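Local coordinates for protein ribokinase, putative (Burkholderia thailandensis, PDB 3B1N) that acts as a nucleoside kinase of the ribokinase family, probably transferring a phosphate from ATP to the 5'-hydroxyl of nucleosides, at residues Pro167-Pro172 against Asp193-Leu198. Residues are numbered along the deposited sequence; the frame is centred on the assembly and turned at random.
Sequences PGQGLP and DYEAKL. With MZR (5-hydroxy-1-(beta-D-ribofuranosyl)-1H-imidazole-4-carboxamide), chain F.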
ATOM      1  N   PRO B 167      15.559   5.574  13.466  1.00 16.05           N
ATOM      2  CA  PRO B 167      15.634   4.365  12.625  1.00 16.62           C
ATOM      3  C   PRO B 167      14.393   4.236  11.728  1.00 18.67           C
ATOM      4  O   PRO B 167      14.516   3.863  10.537  1.00 18.30           O
ATOM      5  CB  PRO B 167      15.838   3.231  13.632  1.00 17.76           C
ATOM      6  CG  PRO B 167      15.339   3.764  14.979  1.00 17.71           C
ATOM      7  CD  PRO B 167      15.605   5.239  14.913  1.00 16.00           C
ATOM      8  N   GLY B 168      13.247   4.643  12.270  1.00 16.13           N
ATOM      9  CA  GLY B 168      12.013   4.795  11.476  1.00 18.55           C
ATOM     10  C   GLY B 168      11.714   3.552  10.639  1.00 17.91           C
ATOM     11  O   GLY B 168      11.811   2.425  11.085  1.00 16.14           O
ATOM     12  N   GLN B 169      11.345   3.810   9.403  1.00 18.40           N
ATOM     13  CA  GLN B 169      11.018   2.741   8.477  1.00 18.62           C
ATOM     14  C   GLN B 169      12.161   1.802   8.160  1.00 19.33           C
ATOM     15  O   GLN B 169      11.961   0.759   7.520  1.00 19.12           O
ATOM     16  CB  GLN B 169      10.523   3.380   7.187  1.00 19.99           C
ATOM     17  CG  GLN B 169       9.217   4.085   7.364  1.00 24.35           C
ATOM     18  CD  GLN B 169       9.363   5.579   7.393  1.00 29.67           C
ATOM     19  OE1 GLN B 169      10.275   6.143   8.028  1.00 28.58           O
ATOM     20  NE2 GLN B 169       8.435   6.248   6.715  1.00 31.28           N
ATOM     21  N   GLY B 170      13.368   2.164   8.590  1.00 18.02           N
ATOM     22  CA  GLY B 170      14.551   1.355   8.319  1.00 18.77           C
ATOM     23  C   GLY B 170      14.730   0.246   9.327  1.00 19.76           C
ATOM     24  O   GLY B 170      15.622  -0.604   9.177  1.00 18.57           O
ATOM     25  N   LEU B 171      13.855   0.201  10.324  1.00 19.66           N
ATOM     26  CA  LEU B 171      14.011  -0.761  11.425  1.00 22.21           C
ATOM     27  C   LEU B 171      14.143  -2.239  11.009  1.00 22.38           C
ATOM     28  O   LEU B 171      14.961  -2.951  11.601  1.00 23.46           O
ATOM     29  CB  LEU B 171      12.871  -0.588  12.424  1.00 22.33           C
ATOM     30  CG  LEU B 171      13.085  -0.410  13.918  1.00 26.71           C
ATOM     31  CD1 LEU B 171      14.533  -0.161  14.386  1.00 24.53           C
ATOM     32  CD2 LEU B 171      12.132   0.690  14.350  1.00 26.06           C
ATOM     33  N   PRO B 172      13.390  -2.709   9.989  1.00 22.85           N
ATOM     34  CA  PRO B 172      13.525  -4.131   9.611  1.00 23.76           C
ATOM     35  C   PRO B 172      14.941  -4.556   9.216  1.00 24.80           C
ATOM     36  O   PRO B 172      15.282  -5.749   9.302  1.00 26.41           O
ATOM     37  CB  PRO B 172      12.543  -4.265   8.421  1.00 23.49           C
ATOM     38  CG  PRO B 172      11.480  -3.247   8.745  1.00 24.25           C
ATOM     39  CD  PRO B 172      12.305  -2.075   9.205  1.00 21.63           C
ATOM     40  N   ASP B 193       5.295   5.873  18.224  1.00 14.27           N
ATOM     41  CA  ASP B 193       5.118   4.861  19.253  1.00 15.70           C
ATOM     42  C   ASP B 193       5.176   3.411  18.759  1.00 15.34           C
ATOM     43  O   ASP B 193       5.605   2.517  19.475  1.00 15.16           O
ATOM     44  CB  ASP B 193       3.894   5.122  20.114  1.00 17.07           C
ATOM     45  CG  ASP B 193       2.627   4.828  19.424  1.00 20.81           C
ATOM     46  OD1 ASP B 193       2.381   5.336  18.307  1.00 24.97           O
ATOM     47  OD2 ASP B 193       1.842   4.106  20.066  1.00 27.11           O
ATOM     48  N   TYR B 194       4.736   3.207  17.526  1.00 14.08           N
ATOM     49  CA  TYR B 194       4.796   1.890  16.908  1.00 14.09           C
ATOM     50  C   TYR B 194       6.267   1.492  16.793  1.00 14.97           C
ATOM     51  O   TYR B 194       6.676   0.374  17.167  1.00 13.99           O
ATOM     52  CB  TYR B 194       4.089   1.912  15.541  1.00 12.95           C
ATOM     53  CG  TYR B 194       4.168   0.613  14.752  1.00 12.98           C
ATOM     54  CD1 TYR B 194       5.267   0.338  13.974  1.00 12.67           C
ATOM     55  CD2 TYR B 194       3.135  -0.312  14.825  1.00 12.98           C
ATOM     56  CE1 TYR B 194       5.360  -0.868  13.235  1.00 16.56           C
ATOM     57  CE2 TYR B 194       3.212  -1.492  14.100  1.00 12.86           C
ATOM     58  CZ  TYR B 194       4.297  -1.753  13.323  1.00 15.09           C
ATOM     59  OH  TYR B 194       4.355  -2.953  12.637  1.00 18.83           O
ATOM     60  N   GLU B 195       7.081   2.399  16.252  1.00 14.09           N
ATOM     61  CA  GLU B 195       8.496   2.128  16.116  1.00 14.98           C
ATOM     62  C   GLU B 195       9.161   1.940  17.479  1.00 15.01           C
ATOM     63  O   GLU B 195      10.075   1.114  17.619  1.00 15.05           O
ATOM     64  CB  GLU B 195       9.143   3.300  15.349  1.00 15.58           C
ATOM     65  CG  GLU B 195       8.598   3.503  13.918  1.00 18.82           C
ATOM     66  CD  GLU B 195       8.911   4.928  13.318  1.00 23.90           C
ATOM     67  OE1 GLU B 195       9.344   5.950  14.005  1.00 21.96           O
ATOM     68  OE2 GLU B 195       8.752   5.001  12.069  1.00 25.64           O
ATOM     69  N   ALA B 196       8.736   2.741  18.468  1.00 15.12           N
ATOM     70  CA  ALA B 196       9.328   2.646  19.810  1.00 15.33           C
ATOM     71  C   ALA B 196       9.123   1.208  20.336  1.00 16.86           C
ATOM     72  O   ALA B 196      10.058   0.603  20.881  1.00 16.57           O
ATOM     73  CB  ALA B 196       8.661   3.618  20.746  1.00 14.71           C
ATOM     74  N   LYS B 197       7.923   0.659  20.133  1.00 16.19           N
ATOM     75  CA  LYS B 197       7.658  -0.734  20.538  1.00 17.34           C
ATOM     76  C   LYS B 197       8.605  -1.727  19.841  1.00 17.65           C
ATOM     77  O   LYS B 197       9.181  -2.628  20.481  1.00 17.76           O
ATOM     78  CB  LYS B 197       6.186  -1.105  20.345  1.00 18.25           C
ATOM     79  CG  LYS B 197       5.859  -2.568  20.708  1.00 19.79           C
ATOM     80  CD  LYS B 197       6.087  -2.784  22.224  1.00 23.29           C
ATOM     81  CE  LYS B 197       5.753  -4.241  22.630  1.00 28.10           C
ATOM     82  NZ  LYS B 197       5.380  -4.217  24.060  1.00 32.74           N
ATOM     83  N   LEU B 198       8.802  -1.541  18.540  1.00 17.03           N
ATOM     84  CA  LEU B 198       9.692  -2.405  17.788  1.00 18.25           C
ATOM     85  C   LEU B 198      11.131  -2.246  18.256  1.00 18.28           C
ATOM     86  O   LEU B 198      11.883  -3.234  18.276  1.00 18.73           O
ATOM     87  CB  LEU B 198       9.562  -2.109  16.286  1.00 18.68           C
ATOM     88  CG  LEU B 198       8.593  -2.916  15.426  1.00 23.88           C
ATOM     89  CD1 LEU B 198       7.239  -3.070  16.061  1.00 26.16           C
ATOM     90  CD2 LEU B 198       8.496  -2.260  14.090  1.00 20.85           C
TER
HETATM   91  N1  MZR F 401      13.695   3.954   3.851  1.00 14.83           N
HETATM   92  O3  MZR F 401      12.739   6.553   3.507  1.00 13.76           O
HETATM   93  C4  MZR F 401      11.523   5.836   3.480  1.00 13.32           C
HETATM   94  C5  MZR F 401      11.383   4.404   3.621  1.00 13.51           C
HETATM   95  C6  MZR F 401      12.477   3.444   3.789  1.00 15.14           C
HETATM   96  O6  MZR F 401      12.141   2.242   3.847  1.00 16.75           O
HETATM   97  N7  MZR F 401      10.038   4.215   3.528  1.00 12.63           N
HETATM   98  C8  MZR F 401       9.442   5.417   3.360  1.00 13.29           C
HETATM   99  N9  MZR F 401      10.351   6.434   3.325  1.00 10.91           N
HETATM  100  C1' MZR F 401      10.068   7.875   3.208  1.00 10.10           C
HETATM  101  C2' MZR F 401       9.095   8.313   2.127  1.00 10.72           C
HETATM  102  O2' MZR F 401       9.884   8.643   0.989  1.00  9.82           O
HETATM  103  C3' MZR F 401       8.348   9.486   2.811  1.00 10.89           C
HETATM  104  O3' MZR F 401       8.476  10.770   2.195  1.00  8.82           O
HETATM  105  C4' MZR F 401       8.886   9.516   4.217  1.00 11.70           C
HETATM  106  O4' MZR F 401       9.383   8.205   4.412  1.00 12.58           O
HETATM  107  C5' MZR F 401       7.797   9.824   5.218  1.00 14.07           C
HETATM  108  O5' MZR F 401       8.438   9.858   6.520  1.00 17.97           O
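The carboxylate of E195 has G168 over one face: the glycine CA lies above the plane, displaced toward OE2, and comes within 3.3 Å of that oxygen. The E195 side chain reaches the loop because CG is turned opposite the carbonyl carbon (chi1 -62°) and the chain runs out extended from there (chi2 162°). At the other oxygen, OE1 accepts a hydrogen bond from the backbone N of N192, the residue just before helix 193-203. The second flat group, the amide of Q169, stands between helix and nucleoside, with NE2 toward the ribose of mizoribine and OE1 on the side of E195. CB and CG pass over one face of the ligand's imidazole, CB 3.8 Å from N7, and the bend at chi2 (105°) brings NE2 within 3.2 Å of the ribose oxygen O4'. S36 of the second subunit packs on the same glutamine. On the tyrosine ring of Y194, CD1 of L198 rests on one face, one helical turn along, 4.0 Å above the plane and offset toward the rim. Closer to the helix backbone, CD2 of L171 lies 4.1 Å from E195 CB and 3.9 Å from E195 O, and it touches CB of L198 at 4.3 Å. The 3-10 turn after strand 163-165 thus lies against the start of the helix that follows strand 188-192, at the strand ends of the Rossmann-like sheet. N192 to E195 reads N-D-Y-E, consistent with the NXXE motif of ribokinase-family kinases, which in relatives lies near magnesium and phosphate; N192 is seen to bind ADP. No hydrogen bond crosses between the two segments, so the loop carrying Q169 is held against the helix by packing, the E195 carboxylate on G168 CA and L171 on E195 and L198.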